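Local coordinates for chitinase (Chromobacterium violaceum, PDB 4TXG), which probably binds chitin and hydrolyses its glycosidic bonds, as a family 18 glycoside hydrolase with a TIM-barrel catalytic domain, at residues A[399-407]-A[490-498]. Numbering follows the deposited sequence.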
# COMPACT_ATOMS: atom_id res chain seq x y z
N LEU A 399 -9.98 6.00 2.14
CA LEU A 399 -9.63 7.05 3.09
C LEU A 399 -10.89 7.57 3.79
O LEU A 399 -10.82 8.07 4.92
CB LEU A 399 -8.90 8.21 2.39
CG LEU A 399 -7.54 7.86 1.78
CD1 LEU A 399 -6.97 9.03 0.98
CD2 LEU A 399 -6.58 7.42 2.86
N HIS A 400 -12.02 7.45 3.10
CA HIS A 400 -13.34 7.75 3.65
C HIS A 400 -14.33 6.70 3.15
O HIS A 400 -14.17 6.17 2.05
CB HIS A 400 -13.81 9.16 3.24
CG HIS A 400 -13.09 10.26 3.96
ND1 HIS A 400 -13.21 10.47 5.31
CD2 HIS A 400 -12.22 11.20 3.50
CE1 HIS A 400 -12.46 11.49 5.67
NE2 HIS A 400 -11.85 11.96 4.59
N GLY A 401 -15.35 6.41 3.95
CA GLY A 401 -16.31 5.36 3.62
C GLY A 401 -17.34 5.27 4.72
O GLY A 401 -17.21 5.93 5.75
N ALA A 402 -18.35 4.43 4.53
CA ALA A 402 -19.53 4.46 5.40
C ALA A 402 -19.35 3.74 6.74
O ALA A 402 -20.31 3.58 7.50
CB ALA A 402 -20.72 3.89 4.65
N TRP A 403 -18.13 3.33 7.05
CA TRP A 403 -17.80 2.89 8.40
C TRP A 403 -17.84 4.07 9.38
O TRP A 403 -17.95 3.88 10.59
CB TRP A 403 -16.42 2.21 8.44
CG TRP A 403 -15.37 2.95 7.66
CD1 TRP A 403 -14.56 3.94 8.13
CD2 TRP A 403 -15.02 2.76 6.29
NE1 TRP A 403 -13.72 4.38 7.14
CE2 TRP A 403 -13.98 3.67 6.00
CE3 TRP A 403 -15.47 1.91 5.27
CZ2 TRP A 403 -13.40 3.75 4.74
CZ3 TRP A 403 -14.89 2.00 4.02
CH2 TRP A 403 -13.86 2.91 3.76
N ASN A 404 -17.78 5.29 8.86
CA ASN A 404 -18.10 6.45 9.70
C ASN A 404 -18.90 7.50 8.94
O ASN A 404 -19.22 7.34 7.77
CB ASN A 404 -16.83 7.06 10.32
CG ASN A 404 -15.88 7.65 9.29
OD1 ASN A 404 -16.28 8.41 8.42
ND2 ASN A 404 -14.60 7.30 9.40
N ARG A 405 -19.22 8.59 9.63
CA ARG A 405 -20.20 9.55 9.13
C ARG A 405 -19.64 10.63 8.21
O ARG A 405 -20.41 11.43 7.68
CB ARG A 405 -20.88 10.23 10.32
CG ARG A 405 -19.95 11.23 11.05
CD ARG A 405 -20.61 11.69 12.35
NE ARG A 405 -19.77 12.66 13.07
CZ ARG A 405 -18.82 12.31 13.93
NH1 ARG A 405 -18.55 11.03 14.15
NH2 ARG A 405 -18.11 13.24 14.55
N PHE A 406 -18.33 10.67 8.03
CA PHE A 406 -17.72 11.78 7.30
C PHE A 406 -17.75 11.53 5.79
O PHE A 406 -17.00 10.71 5.27
CB PHE A 406 -16.29 12.02 7.79
CG PHE A 406 -16.21 12.36 9.24
CD1 PHE A 406 -16.64 13.60 9.70
CD2 PHE A 406 -15.72 11.45 10.16
CE1 PHE A 406 -16.57 13.92 11.05
CE2 PHE A 406 -15.65 11.77 11.51
CZ PHE A 406 -16.08 13.00 11.95
N VAL A 407 -18.65 12.24 5.11
CA VAL A 407 -18.87 12.03 3.69
C VAL A 407 -17.81 12.73 2.85
O VAL A 407 -17.64 13.94 2.95
CB VAL A 407 -20.26 12.53 3.28
CG1 VAL A 407 -20.50 12.27 1.80
CG2 VAL A 407 -21.35 11.88 4.14
N GLY A 490 -19.19 -5.55 14.93
CA GLY A 490 -17.89 -5.07 15.34
C GLY A 490 -17.79 -3.56 15.48
O GLY A 490 -17.00 -3.07 16.29
N LEU A 491 -18.57 -2.83 14.69
CA LEU A 491 -18.59 -1.37 14.77
C LEU A 491 -19.53 -0.87 15.88
O LEU A 491 -20.59 -1.44 16.10
CB LEU A 491 -19.03 -0.77 13.43
CG LEU A 491 -18.17 -1.08 12.21
CD1 LEU A 491 -18.66 -0.28 11.00
CD2 LEU A 491 -16.71 -0.78 12.50
N THR A 492 -19.12 0.19 16.57
CA THR A 492 -19.94 0.79 17.62
C THR A 492 -20.55 2.11 17.15
O THR A 492 -21.35 2.73 17.86
CB THR A 492 -19.14 1.04 18.91
OG1 THR A 492 -17.91 1.72 18.59
CG2 THR A 492 -18.82 -0.27 19.61
N GLU A 493 -20.13 2.55 15.98
CA GLU A 493 -20.74 3.67 15.29
C GLU A 493 -20.57 3.40 13.80
O GLU A 493 -19.72 2.61 13.42
CB GLU A 493 -20.10 5.00 15.68
CG GLU A 493 -18.69 5.19 15.13
CD GLU A 493 -18.13 6.57 15.39
OE1 GLU A 493 -18.31 7.09 16.52
OE2 GLU A 493 -17.51 7.15 14.47
N CYS A 494 -21.37 4.05 12.97
CA CYS A 494 -21.19 3.88 11.52
C CYS A 494 -21.82 5.04 10.77
O CYS A 494 -22.60 5.81 11.34
CB CYS A 494 -21.80 2.56 11.04
SG CYS A 494 -23.59 2.49 11.22
N GLY A 495 -21.47 5.17 9.50
CA GLY A 495 -22.20 6.06 8.62
C GLY A 495 -23.43 5.35 8.09
O GLY A 495 -23.60 4.15 8.32
N ASP A 496 -24.30 6.07 7.40
CA ASP A 496 -25.48 5.46 6.78
C ASP A 496 -25.12 5.04 5.36
O ASP A 496 -25.25 5.83 4.44
CB ASP A 496 -26.65 6.44 6.78
CG ASP A 496 -28.01 5.76 6.69
OD1 ASP A 496 -28.06 4.52 6.54
OD2 ASP A 496 -29.03 6.47 6.76
N GLY A 497 -24.64 3.81 5.21
CA GLY A 497 -24.17 3.33 3.91
C GLY A 497 -25.26 3.26 2.87
O GLY A 497 -26.40 2.93 3.18
N ALA A 498 -24.92 3.59 1.62
CA ALA A 498 -25.91 3.52 0.55
C ALA A 498 -26.25 2.06 0.27
O ALA A 498 -25.43 1.17 0.50
CB ALA A 498 -25.39 4.21 -0.70
O HOH W 1 -18.79 8.50 12.59
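Ala402 and Gly495 join two loops of the family 18 TIM-barrel domain, the first following barrel strand 391-395 and the second following strand 466-468, an edge strand of a separate four-stranded antiparallel sheet that is consistent with the insertion found in many family 18 chitinases. Residues Gly401 to Asn404 form a type I beta turn, and its backbone supplies most of the tight part of the contact. Gly495 N donates to Ala402 O across 2.8 Å in a bent bond, 136° at the hydrogen, the donor lying well above the carbonyl plane. Next to it the CA-H of Cys494 points almost straight at Trp403 O, with a CA to O distance of 3.4 Å. Gly495 brings its bare CA to 3.4 Å from Asn404 O, an oxygen that also accepts from Trp468 NE1. The methyl CB of Ala402 rests on the backbone of Gly497, 3.6 Å from its CA.

Toward Leu491 and Glu493 the packing is looser. Leu491 offers only CD1, which comes to 4.2 Å from Trp403 CB, while one face of the indole lies against Gly401 CA, toward the ring's rim. Arg405 and Glu493 approach with guanidinium and carboxylate planes 71° apart, and Arg405 NH1 stays 4.0 Å from Glu493 OE2, too long for a salt bridge. Arg405 CG sits over the centre of the Phe406 ring, Phe406 CZ lies against one face of the guanidinium, toward its rim, and Phe424 adds a cation-pi contact. A single water bridges the remaining distance: it accepts from both Arg405 N and Arg405 NH1, and donates to Glu493 OE2 at 2.6 Å.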